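Local atomic coordinates of putative pyridoxal phosphate-dependent transferase (Clostridium difficile, PDB entry 4DQ6), a protein that binds pyridoxal-5'-phosphate and belongs to the class I and II aminotransferase family, though its precise function is not established. Residues P126-V131 against L138-L143; E185-G190 against A220-E225; I303-K308 against S377-A382; M314-V319 against S333-S338. All blocks are in the same frame, centred on the assembly; numbering follows the deposited sequence.

Interaction 1 (P126-V131 against L138-L143); sequences PFNSVV and LIISPL
The amide of Asn-128 offers one face to the Leu-138 side chain. Leu-138 CD2 stands almost directly over Asn-128 CG, 3.3 Å away, and is 3.2 Å from Asn-128 ND2, so the methyl rests tightly on the plane. Ile-140 CD1 comes to the same side more obliquely, 4.2 Å from Asn-128 ND2; no atom of 138-143 reaches the other face. The polar ends are engaged elsewhere, OD1 with Lys-132 and ND2 with Glu-121, which should restrain the rotation of the amide. With CG anti to the backbone N (chi1 -176°), Asn-128 swings its amide over Leu-138, and the two side chains cross at about a right angle.

Val-131 takes the second methyl: its CB is 3.9 Å from Leu-138 CD1, while Val-131 CG1 lies 3.8 Å from Leu-138 CA. The two branches of Leu-138 thus serve different helix residues, one polar and one aliphatic.

The axes of helix 126-131 and strand 138-140 run 9.1 Å apart at 149°, as successive elements of a beta-alpha-beta unit. Strand 137-140 ends this chain's seven-stranded sheet beside strand 116-119, while Val-130 turns to helix 99-110 and to Arg-267 of the second subunit.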
loop_
_atom_site.group_PDB
_atom_site.type_symbol
_atom_site.label_atom_id
_atom_site.label_comp_id
_atom_site.label_asym_id
_atom_site.label_seq_id
_atom_site.Cartn_x
_atom_site.Cartn_y
_atom_site.Cartn_z
ATOM N N PRO A 126 10.381 -13.552 6.712
ATOM C CA PRO A 126 9.251 -13.560 5.777
ATOM C C PRO A 126 9.436 -14.440 4.574
ATOM O O PRO A 126 8.422 -14.811 3.946
ATOM C CB PRO A 126 9.117 -12.102 5.395
ATOM C CG PRO A 126 9.487 -11.435 6.672
ATOM C CD PRO A 126 10.718 -12.161 7.097
ATOM N N PHE A 127 10.671 -14.795 4.226
ATOM C CA PHE A 127 10.916 -15.794 3.139
ATOM C C PHE A 127 10.222 -17.151 3.423
ATOM O O PHE A 127 9.672 -17.790 2.516
ATOM C CB PHE A 127 12.399 -16.072 2.969
ATOM C CG PHE A 127 13.132 -15.115 2.055
ATOM C CD1 PHE A 127 12.774 -13.808 1.904
ATOM C CD2 PHE A 127 14.228 -15.620 1.368
ATOM C CE1 PHE A 127 13.511 -12.991 1.037
ATOM C CE2 PHE A 127 14.953 -14.848 0.498
ATOM C CZ PHE A 127 14.628 -13.512 0.374
ATOM N N ASN A 128 10.313 -17.591 4.653
ATOM C CA ASN A 128 9.704 -18.810 5.113
ATOM C C ASN A 128 8.175 -18.650 5.150
ATOM O O ASN A 128 7.423 -19.442 4.555
ATOM C CB ASN A 128 10.361 -19.168 6.470
ATOM C CG ASN A 128 9.900 -20.502 7.056
ATOM O OD1 ASN A 128 8.719 -20.687 7.226
ATOM N ND2 ASN A 128 10.858 -21.381 7.473
ATOM N N SER A 129 7.696 -17.629 5.841
ATOM C CA SER A 129 6.278 -17.485 6.007
ATOM C C SER A 129 5.548 -17.184 4.720
ATOM O O SER A 129 4.388 -17.581 4.568
ATOM C CB SER A 129 5.937 -16.472 7.083
ATOM O OG SER A 129 6.541 -15.273 6.846
ATOM N N VAL A 130 6.160 -16.448 3.786
ATOM C CA VAL A 130 5.438 -16.100 2.566
ATOM C C VAL A 130 5.137 -17.349 1.737
ATOM O O VAL A 130 4.082 -17.442 1.119
ATOM C CB VAL A 130 6.151 -15.005 1.722
ATOM C CG1 VAL A 130 7.346 -15.576 0.951
ATOM C CG2 VAL A 130 5.120 -14.324 0.785
ATOM N N VAL A 131 5.996 -18.357 1.822
ATOM C CA VAL A 131 5.754 -19.587 1.087
ATOM C C VAL A 131 4.598 -20.381 1.730
ATOM O O VAL A 131 3.639 -20.817 1.045
ATOM C CB VAL A 131 7.055 -20.416 0.975
ATOM C CG1 VAL A 131 6.762 -21.832 0.454
ATOM C CG2 VAL A 131 8.087 -19.657 0.104
ATOM N N LEU A 138 7.521 -25.446 1.441
ATOM C CA LEU A 138 8.829 -24.799 1.637
ATOM C C LEU A 138 9.917 -25.839 1.660
ATOM O O LEU A 138 9.850 -26.795 2.459
ATOM C CB LEU A 138 8.859 -24.048 2.964
ATOM C CG LEU A 138 10.126 -23.191 3.172
ATOM C CD1 LEU A 138 10.331 -22.101 2.102
ATOM C CD2 LEU A 138 10.141 -22.649 4.609
ATOM N N ILE A 139 10.920 -25.680 0.806
ATOM C CA ILE A 139 12.121 -26.567 0.817
ATOM C C ILE A 139 13.270 -25.659 1.260
ATOM O O ILE A 139 13.378 -24.534 0.766
ATOM C CB ILE A 139 12.429 -27.146 -0.564
ATOM C CG1 ILE A 139 11.212 -27.926 -1.124
ATOM C CG2 ILE A 139 13.674 -28.041 -0.463
ATOM C CD1 ILE A 139 10.752 -29.056 -0.260
ATOM N N ILE A 140 14.027 -26.092 2.267
ATOM C CA ILE A 140 15.124 -25.255 2.807
ATOM C C ILE A 140 16.443 -25.972 2.488
ATOM O O ILE A 140 16.618 -27.153 2.842
ATOM C CB ILE A 140 14.991 -25.087 4.317
ATOM C CG1 ILE A 140 13.581 -24.583 4.687
ATOM C CG2 ILE A 140 16.151 -24.211 4.849
ATOM C CD1 ILE A 140 13.237 -24.520 6.164
ATOM N N SER A 141 17.348 -25.266 1.798
ATOM C CA SER A 141 18.718 -25.654 1.649
ATOM C C SER A 141 19.606 -24.809 2.522
ATOM O O SER A 141 19.900 -23.680 2.141
ATOM C CB SER A 141 19.164 -25.580 0.188
ATOM O OG SER A 141 20.568 -25.778 0.106
ATOM N N PRO A 142 19.945 -25.277 3.719
ATOM C CA PRO A 142 20.656 -24.347 4.631
ATOM C C PRO A 142 21.990 -23.912 4.032
ATOM O O PRO A 142 22.672 -24.661 3.333
ATOM C CB PRO A 142 20.827 -25.132 5.906
ATOM C CG PRO A 142 19.846 -26.273 5.837
ATOM C CD PRO A 142 19.625 -26.555 4.370
ATOM N N LEU A 143 22.335 -22.648 4.243
ATOM C CA LEU A 143 23.722 -22.242 3.962
ATOM C C LEU A 143 24.686 -23.145 4.740
ATOM O O LEU A 143 24.354 -23.688 5.789
ATOM C CB LEU A 143 23.956 -20.779 4.308
ATOM C CG LEU A 143 23.100 -19.762 3.570
ATOM C CD1 LEU A 143 23.437 -18.388 4.136
ATOM C CD2 LEU A 143 23.312 -19.760 2.087
#

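Interaction 2 (E185-G190 against A220-E225); sequences ELKKLG and ASISKE
Ile-222 projects from the segment 220-225 onto helix 183-195, one of the helices packed on the mixed seven-stranded sheet of this fold-type I pyridoxal phosphate enzyme. The backbones remain well separated, with 7.6 Å between Ile-222 CA and Lys-187 CA, so the contact is made by side chains alone and no hydrogen bond crosses it.

From Ile-222 CB the side chain divides. The CB itself makes no close approach to the helix, but each of the branches it carries finds a different residue. A chi1 of -65° puts CG1 beside the backbone N and anti to the carbonyl carbon, which leaves the short branch, CG2, anti to the N. There it meets the aliphatic part of Lys-187: Ile-222 CG2 is 3.9 Å from Lys-187 CG and equally 3.9 Å from Lys-187 CE. These two carbons, on the same side of the lysine zigzag, flank the methyl, while CD between them points away from it. Along the longer branch, CG1 serves as a spacer, and the extended chi2 of 173° carries CD1 to Leu-186, whose side chain it crosses at about a right angle.

On the far side of the contact Leu-186 is buried against Leu-170 of strand 165-171 and against Trp-181. Ser-223, next in the chain to Ile-222, is the N-cap of helix 224-228, its hydroxyl capping the backbone N of Phe-226. The contact therefore fastens the approach to that short helix onto helix 183-195, apolar and buried at Leu-186, exposed at Lys-187. Its tightest point is Ile-222 CD1, 3.6 Å from Leu-186 CB.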
loop_
_atom_site.group_PDB
_atom_site.type_symbol
_atom_site.label_atom_id
_atom_site.label_comp_id
_atom_site.label_asym_id
_atom_site.label_seq_id
_atom_site.Cartn_x
_atom_site.Cartn_y
_atom_site.Cartn_z
ATOM N N GLU A 185 29.869 -17.218 -7.373
ATOM C CA GLU A 185 28.900 -17.911 -6.535
ATOM C C GLU A 185 27.494 -17.854 -7.139
ATOM O O GLU A 185 26.729 -18.813 -7.096
ATOM C CB GLU A 185 28.870 -17.361 -5.109
ATOM C CG GLU A 185 30.052 -17.748 -4.269
ATOM C CD GLU A 185 30.086 -17.029 -2.931
ATOM O OE1 GLU A 185 30.066 -15.807 -2.969
ATOM O OE2 GLU A 185 30.143 -17.718 -1.881
ATOM N N LEU A 186 27.157 -16.720 -7.723
ATOM C CA LEU A 186 25.855 -16.530 -8.340
ATOM C C LEU A 186 25.738 -17.300 -9.643
ATOM O O LEU A 186 24.687 -17.919 -9.918
ATOM C CB LEU A 186 25.622 -15.054 -8.597
ATOM C CG LEU A 186 25.495 -14.220 -7.318
ATOM C CD1 LEU A 186 25.593 -12.748 -7.690
ATOM C CD2 LEU A 186 24.179 -14.549 -6.622
ATOM N N LYS A 187 26.832 -17.380 -10.389
ATOM C CA LYS A 187 26.830 -18.224 -11.611
ATOM C C LYS A 187 26.576 -19.660 -11.278
ATOM O O LYS A 187 25.809 -20.320 -11.960
ATOM C CB LYS A 187 28.176 -18.144 -12.299
ATOM C CG LYS A 187 28.373 -16.849 -13.041
ATOM C CD LYS A 187 29.827 -16.730 -13.520
ATOM C CE LYS A 187 29.905 -15.861 -14.759
ATOM N NZ LYS A 187 31.031 -16.343 -15.612
ATOM N N LYS A 188 27.225 -20.155 -10.230
ATOM C CA LYS A 188 27.016 -21.582 -9.900
ATOM C C LYS A 188 25.561 -21.851 -9.543
ATOM O O LYS A 188 24.965 -22.824 -9.993
ATOM C CB LYS A 188 27.979 -22.007 -8.808
ATOM C CG LYS A 188 28.093 -23.524 -8.688
ATOM C CD LYS A 188 29.313 -23.869 -7.853
ATOM C CE LYS A 188 29.261 -25.286 -7.355
ATOM N NZ LYS A 188 29.622 -26.223 -8.438
ATOM N N LEU A 189 24.933 -20.971 -8.776
ATOM C CA LEU A 189 23.518 -21.113 -8.420
ATOM C C LEU A 189 22.628 -21.000 -9.645
ATOM O O LEU A 189 21.681 -21.759 -9.815
ATOM C CB LEU A 189 23.100 -20.037 -7.392
ATOM C CG LEU A 189 21.621 -19.915 -7.012
ATOM C CD1 LEU A 189 21.157 -21.267 -6.397
ATOM C CD2 LEU A 189 21.480 -18.606 -6.151
ATOM N N GLY A 190 22.874 -19.994 -10.475
ATOM C CA GLY A 190 21.958 -19.720 -11.553
ATOM C C GLY A 190 22.032 -20.829 -12.592
ATOM O O GLY A 190 21.049 -21.106 -13.242
ATOM N N ALA A 220 20.407 -11.064 -12.160
ATOM C CA ALA A 220 19.912 -10.934 -13.532
ATOM C C ALA A 220 20.896 -10.242 -14.464
ATOM O O ALA A 220 20.710 -10.300 -15.683
ATOM C CB ALA A 220 18.617 -10.111 -13.513
ATOM N N SER A 221 21.932 -9.601 -13.925
ATOM C CA SER A 221 22.874 -8.800 -14.703
ATOM C C SER A 221 24.019 -9.624 -15.327
ATOM O O SER A 221 24.812 -9.120 -16.119
ATOM C CB SER A 221 23.491 -7.685 -13.837
ATOM O OG SER A 221 24.488 -8.174 -12.947
ATOM N N ILE A 222 24.122 -10.881 -14.910
ATOM C CA ILE A 222 25.314 -11.697 -15.230
ATOM C C ILE A 222 25.366 -12.160 -16.695
ATOM O O ILE A 222 26.443 -12.190 -17.301
ATOM C CB ILE A 222 25.422 -12.886 -14.269
ATOM C CG1 ILE A 222 25.668 -12.327 -12.867
ATOM C CG2 ILE A 222 26.549 -13.868 -14.681
ATOM C CD1 ILE A 222 25.614 -13.411 -11.797
ATOM N N SER A 223 24.203 -12.461 -17.242
ATOM C CA SER A 223 24.078 -12.915 -18.629
ATOM C C SER A 223 22.649 -12.739 -19.106
ATOM O O SER A 223 21.712 -12.602 -18.321
ATOM C CB SER A 223 24.475 -14.378 -18.738
ATOM O OG SER A 223 23.510 -15.257 -18.184
ATOM N N LYS A 224 22.474 -12.829 -20.412
ATOM C CA LYS A 224 21.137 -12.727 -20.982
ATOM C C LYS A 224 20.264 -13.886 -20.541
ATOM O O LYS A 224 19.068 -13.740 -20.379
ATOM C CB LYS A 224 21.203 -12.710 -22.530
ATOM C CG LYS A 224 21.783 -11.414 -23.067
ATOM C CD LYS A 224 20.929 -10.189 -22.737
ATOM C CE LYS A 224 21.530 -8.920 -23.349
ATOM N NZ LYS A 224 20.459 -8.056 -23.940
ATOM N N GLU A 225 20.868 -15.050 -20.386
ATOM C CA GLU A 225 20.139 -16.228 -19.998
ATOM C C GLU A 225 19.661 -16.068 -18.522
ATOM O O GLU A 225 18.537 -16.450 -18.141
ATOM C CB GLU A 225 21.054 -17.446 -20.128
ATOM C CG GLU A 225 21.524 -17.805 -21.562
ATOM C CD GLU A 225 22.420 -16.768 -22.296
ATOM O OE1 GLU A 225 23.277 -16.082 -21.663
ATOM O OE2 GLU A 225 22.272 -16.677 -23.564
#

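Interaction 3 (I303-K308 against S377-A382); sequences IDFAIK and SMLEEA
Phe-305 and Leu-379 meet between two long helices, 289-313 and 376-390, which pack side by side in the C-terminal alpha/beta part of this fold-type I enzyme. The local axes approach to 10.8 Å and run nearly parallel, crossing at -20°. The closest CA atoms are those of Ala-306 and Leu-379, 7.8 Å apart, a spacing that leaves the interface to side chains.

The aromatic-aliphatic part comes first. Leu-379 CD2 approaches the rim of the Phe-305 ring, close to the ring plane, and lies 4.1 Å from Phe-305 CD2. No methyl of the leucine sits over a face. The two side chains lie alongside one another, pointing opposite ways, each leaving its own helix with CG anti to the backbone N (chi1 166° for Phe-305 and 177° for Leu-379). At the outer margin Phe-305 CZ is 4.2 Å from Glu-380 CB, but Glu-380 was modelled in two conformers, so little weight can rest on its side chain.

Purely aliphatic packing follows on the buried side, where the methyl of Ala-306 flanks Leu-379. Leu-383, one helical turn further along 376-390, continues this packing by touching both Phe-305 and Ala-306, and Arg-376 lies against the phenylalanine as well.

Polar bonding across the pair is absent. Each helix satisfies its own backbone, and two charged residues of 303-308 find partners outside the contact: Asp-304 pairs with Lys-321, and Lys-308 with Glu-312. Ala-306 CB stands 4.4 Å from Leu-379 CD2, so that methyl touches ring and alanine together.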
loop_
_atom_site.group_PDB
_atom_site.type_symbol
_atom_site.label_atom_id
_atom_site.label_comp_id
_atom_site.label_asym_id
_atom_site.label_seq_id
_atom_site.Cartn_x
_atom_site.Cartn_y
_atom_site.Cartn_z
ATOM N N ILE A 303 30.809 -0.735 12.393
ATOM C CA ILE A 303 31.039 -2.179 12.319
ATOM C C ILE A 303 32.412 -2.540 12.886
ATOM O O ILE A 303 32.533 -3.408 13.743
ATOM C CB ILE A 303 30.842 -2.653 10.886
ATOM C CG1 ILE A 303 29.367 -2.693 10.540
ATOM C CG2 ILE A 303 31.493 -4.017 10.727
ATOM C CD1 ILE A 303 29.062 -2.768 9.050
ATOM N N ASP A 304 33.416 -1.805 12.461
ATOM C CA ASP A 304 34.780 -2.016 12.950
ATOM C C ASP A 304 34.872 -1.771 14.479
ATOM O O ASP A 304 35.460 -2.556 15.200
ATOM C CB ASP A 304 35.736 -1.135 12.153
ATOM C CG ASP A 304 35.981 -1.618 10.760
ATOM O OD1 ASP A 304 35.685 -2.805 10.450
ATOM O OD2 ASP A 304 36.464 -0.799 9.976
ATOM N N PHE A 305 34.192 -0.730 14.957
ATOM C CA PHE A 305 34.145 -0.421 16.395
ATOM C C PHE A 305 33.495 -1.557 17.175
ATOM O O PHE A 305 34.024 -2.006 18.204
ATOM C CB PHE A 305 33.433 0.914 16.642
ATOM C CG PHE A 305 33.058 1.123 18.068
ATOM C CD1 PHE A 305 33.995 1.632 18.953
ATOM C CD2 PHE A 305 31.807 0.748 18.557
ATOM C CE1 PHE A 305 33.673 1.816 20.288
ATOM C CE2 PHE A 305 31.482 0.935 19.885
ATOM C CZ PHE A 305 32.427 1.441 20.752
ATOM N N ALA A 306 32.369 -2.072 16.661
ATOM C CA ALA A 306 31.643 -3.123 17.346
ATOM C C ALA A 306 32.416 -4.408 17.416
ATOM O O ALA A 306 32.409 -5.075 18.421
ATOM C CB ALA A 306 30.281 -3.349 16.707
ATOM N N ILE A 307 33.056 -4.772 16.325
ATOM C CA ILE A 307 33.827 -6.003 16.296
ATOM C C ILE A 307 35.025 -5.901 17.219
ATOM O O ILE A 307 35.297 -6.816 17.964
ATOM C CB ILE A 307 34.234 -6.356 14.857
ATOM C CG1 ILE A 307 33.009 -6.760 14.080
ATOM C CG2 ILE A 307 35.261 -7.476 14.816
ATOM C CD1 ILE A 307 33.238 -6.871 12.601
ATOM N N LYS A 308 35.712 -4.759 17.218
ATOM C CA LYS A 308 36.828 -4.543 18.155
ATOM C C LYS A 308 36.336 -4.621 19.615
ATOM O O LYS A 308 36.935 -5.312 20.455
ATOM C CB LYS A 308 37.494 -3.213 17.843
ATOM C CG LYS A 308 38.651 -2.820 18.766
ATOM C CD LYS A 308 39.293 -1.504 18.345
ATOM C CE LYS A 308 39.923 -0.795 19.539
ATOM N NZ LYS A 308 41.087 -1.584 20.029
ATOM N N SER A 377 27.154 6.643 19.745
ATOM C CA SER A 377 26.805 6.687 21.156
ATOM C C SER A 377 25.793 5.578 21.530
ATOM O O SER A 377 25.901 4.990 22.592
ATOM C CB SER A 377 26.311 8.100 21.537
ATOM O OG SER A 377 27.385 8.988 21.659
ATOM N N MET A 378 24.779 5.384 20.679
ATOM C CA MET A 378 23.734 4.395 20.930
ATOM C C MET A 378 24.287 2.971 20.769
ATOM O O MET A 378 23.991 2.079 21.538
ATOM C CB MET A 378 22.587 4.600 19.946
ATOM C CG MET A 378 21.512 3.553 20.016
ATOM S SD MET A 378 20.046 4.082 19.103
ATOM C CE MET A 378 19.155 2.507 19.034
ATOM N N LEU A 379 25.137 2.798 19.778
ATOM C CA LEU A 379 25.821 1.520 19.565
ATOM C C LEU A 379 26.689 1.132 20.752
ATOM O O LEU A 379 26.633 0.019 21.266
ATOM C CB LEU A 379 26.645 1.579 18.281
ATOM C CG LEU A 379 27.481 0.326 17.975
ATOM C CD1 LEU A 379 26.716 -1.040 17.978
ATOM C CD2 LEU A 379 28.223 0.489 16.641
ATOM N N GLU A 380 27.462 2.096 21.241
ATOM C CA GLU A 380 28.264 1.868 22.479
ATOM C C GLU A 380 27.381 1.423 23.643
ATOM O O GLU A 380 27.682 0.484 24.366
ATOM C CB GLU A 380 29.172 3.046 22.891
ATOM C CG GLU A 380 29.594 2.839 24.357
ATOM C CD GLU A 380 30.497 3.900 24.953
ATOM O OE1 GLU A 380 30.104 5.079 25.104
ATOM O OE2 GLU A 380 31.606 3.493 25.345
ATOM N N GLU A 381 26.278 2.136 23.858
ATOM C CA GLU A 381 25.371 1.786 24.912
ATOM C C GLU A 381 24.817 0.392 24.742
ATOM O O GLU A 381 24.684 -0.341 25.710
ATOM C CB GLU A 381 24.250 2.867 25.024
ATOM C CG GLU A 381 23.476 2.863 26.295
ATOM C CD GLU A 381 22.227 3.705 26.175
ATOM O OE1 GLU A 381 22.368 4.877 25.748
ATOM O OE2 GLU A 381 21.118 3.207 26.497
ATOM N N ALA A 382 24.518 0.042 23.507
ATOM C CA ALA A 382 23.992 -1.298 23.244
ATOM C C ALA A 382 25.014 -2.378 23.569
ATOM O O ALA A 382 24.699 -3.338 24.221
ATOM C CB ALA A 382 23.563 -1.427 21.805
#

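Interaction 4 (M314-V319 against S333-S338); sequences MPKLKV and SALGLS
Leu-317 and Leu-335 cross obliquely, with Leu-317 CD2 4.2 Å from Leu-335 CD1. Although the Leu-317 side chain sets out away from 333-338, placing CG anti to the carbonyl carbon (chi1 -55°) lets its branch end turn back to touch Leu-335. The other methyl of Leu-335, CD2, lies 4.2 Å from Lys-316 CB, so its two branches divide between neighbouring residues of 314-319. Of the Lys-316 side chain, CB makes this contact; the extended chain leads the ammonium away.

Ala-334 directs its methyl at the backbone instead: Ala-334 CB is in van der Waals contact with Lys-316 O at 3.4 Å. That carbonyl is hydrogen-bonded by a water, which donates to Lys-316 O at 2.7 Å and accepts from Ala-334 N at 3.0 Å, giving the two backbones a polar bridge where no direct hydrogen bond forms.

Segment 314-319 is internally braced. The type I turn from Met-314 to Leu-317 is closed by Leu-317 N to Met-314 O, and Lys-318 NZ donates to Pro-315 O at 2.7 Å, in the carbonyl plane with a C=O...N angle of 159°.

Leu-317 also reaches Ile-310 and Val-330, and Leu-335 reaches Ile-390. The arrangement joins a beta turn between helix 289-313 and strand 318-319 to the short 3-10 turn after the adjoining strand 327-331, at the margin of the antiparallel sheet of the C-terminal alpha/beta domain.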
loop_
_atom_site.group_PDB
_atom_site.type_symbol
_atom_site.label_atom_id
_atom_site.label_comp_id
_atom_site.label_asym_id
_atom_site.label_seq_id
_atom_site.Cartn_x
_atom_site.Cartn_y
_atom_site.Cartn_z
ATOM N N MET A 314 34.048 -8.977 25.035
ATOM C CA MET A 314 33.179 -10.196 25.075
ATOM C C MET A 314 33.750 -11.312 24.210
ATOM O O MET A 314 33.141 -11.748 23.237
ATOM C CB MET A 314 31.756 -9.857 24.607
ATOM C CG MET A 314 31.137 -8.746 25.440
ATOM S SD MET A 314 29.472 -8.248 24.990
ATOM C CE MET A 314 29.735 -6.966 23.760
ATOM N N PRO A 315 34.948 -11.805 24.584
ATOM C CA PRO A 315 35.684 -12.680 23.679
ATOM C C PRO A 315 35.089 -14.072 23.490
ATOM O O PRO A 315 35.506 -14.802 22.559
ATOM C CB PRO A 315 37.071 -12.767 24.305
ATOM C CG PRO A 315 36.840 -12.456 25.733
ATOM C CD PRO A 315 35.760 -11.389 25.728
ATOM N N LYS A 316 34.142 -14.457 24.345
ATOM C CA LYS A 316 33.396 -15.707 24.117
ATOM C C LYS A 316 32.442 -15.610 22.905
ATOM O O LYS A 316 32.113 -16.630 22.286
ATOM C CB LYS A 316 32.637 -16.162 25.367
ATOM C CG LYS A 316 33.547 -16.769 26.454
ATOM C CD LYS A 316 32.932 -16.673 27.829
ATOM C CE LYS A 316 33.814 -17.324 28.884
ATOM N NZ LYS A 316 33.322 -17.043 30.277
ATOM N N LEU A 317 32.038 -14.392 22.538
ATOM C CA LEU A 317 31.202 -14.198 21.372
ATOM C C LEU A 317 32.083 -14.243 20.124
ATOM O O LEU A 317 33.273 -13.905 20.153
ATOM C CB LEU A 317 30.504 -12.837 21.388
ATOM C CG LEU A 317 29.682 -12.560 22.658
ATOM C CD1 LEU A 317 28.923 -11.266 22.515
ATOM C CD2 LEU A 317 28.757 -13.731 23.057
ATOM N N LYS A 318 31.467 -14.633 19.028
ATOM C CA LYS A 318 32.156 -14.734 17.744
ATOM C C LYS A 318 31.355 -13.978 16.668
ATOM O O LYS A 318 30.153 -14.108 16.583
ATOM C CB LYS A 318 32.332 -16.205 17.330
ATOM C CG LYS A 318 33.241 -17.042 18.272
ATOM C CD LYS A 318 34.490 -16.229 18.637
ATOM C CE LYS A 318 35.635 -16.990 19.297
ATOM N NZ LYS A 318 35.581 -16.884 20.774
ATOM N N VAL A 319 32.058 -13.245 15.827
ATOM C CA VAL A 319 31.428 -12.333 14.851
ATOM C C VAL A 319 32.389 -12.221 13.664
ATOM O O VAL A 319 33.591 -12.107 13.854
ATOM C CB VAL A 319 31.091 -10.968 15.466
ATOM C CG1 VAL A 319 32.334 -10.325 16.035
ATOM C CG2 VAL A 319 30.326 -10.082 14.477
ATOM N N SER A 333 26.817 -18.785 21.174
ATOM C CA SER A 333 26.680 -20.166 21.581
ATOM C C SER A 333 27.727 -20.605 22.624
ATOM O O SER A 333 27.446 -21.495 23.445
ATOM C CB SER A 333 26.744 -21.104 20.357
ATOM O OG SER A 333 27.982 -21.020 19.700
ATOM N N ALA A 334 28.893 -19.969 22.645
ATOM C CA ALA A 334 29.967 -20.384 23.592
ATOM C C ALA A 334 29.579 -20.091 25.048
ATOM O O ALA A 334 30.215 -20.603 25.954
ATOM C CB ALA A 334 31.313 -19.745 23.240
ATOM N N LEU A 335 28.539 -19.309 25.283
ATOM C CA LEU A 335 27.997 -19.072 26.654
ATOM C C LEU A 335 27.258 -20.289 27.237
ATOM O O LEU A 335 26.953 -20.343 28.455
ATOM C CB LEU A 335 27.046 -17.879 26.665
ATOM C CG LEU A 335 27.599 -16.543 26.158
ATOM C CD1 LEU A 335 26.553 -15.435 26.168
ATOM C CD2 LEU A 335 28.813 -16.101 26.981
ATOM N N GLY A 336 26.935 -21.248 26.378
ATOM C CA GLY A 336 26.241 -22.463 26.808
ATOM C C GLY A 336 24.815 -22.286 27.298
ATOM O O GLY A 336 24.323 -23.103 28.090
ATOM N N LEU A 337 24.151 -21.223 26.855
ATOM C CA LEU A 337 22.756 -20.991 27.183
ATOM C C LEU A 337 21.892 -21.542 26.061
ATOM O O LEU A 337 22.326 -21.617 24.902
ATOM C CB LEU A 337 22.490 -19.504 27.406
ATOM C CG LEU A 337 23.372 -18.831 28.456
ATOM C CD1 LEU A 337 22.934 -17.390 28.700
ATOM C CD2 LEU A 337 23.311 -19.604 29.764
ATOM N N SER A 338 20.675 -21.952 26.413
ATOM C CA SER A 338 19.663 -22.217 25.418
ATOM C C SER A 338 19.258 -20.891 24.798
ATOM O O SER A 338 19.490 -19.830 25.377
ATOM C CB SER A 338 18.431 -22.885 26.027
ATOM O OG SER A 338 17.750 -21.968 26.867
HETATM O O HOH W 1 30.050 -17.778 21.033
#

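How the interactions relate
From the N terminus, interaction 1 closes a short connection within one beta-alpha-beta unit at the edge of the large mixed sheet. Interaction 2 follows in series, bridging 29 intervening residues and tying helix 183-195 to the approach to helix 224-228; its nearest atoms are about 8 Å from those of interaction 1. Interaction 3 then closes a far longer loop, 303-308 to 377-382, pairing two long helices of the C-terminal part. Interaction 4 falls wholly within that loop, joining the turn before strand 318-319 to the 3-10 turn after strand 327-331. These last two touch, Ile-307 CG1 lying 4.1 Å from Val-319 CG1, whereas both stay at least about 14 Å, nearest atoms, from interactions 1 and 2.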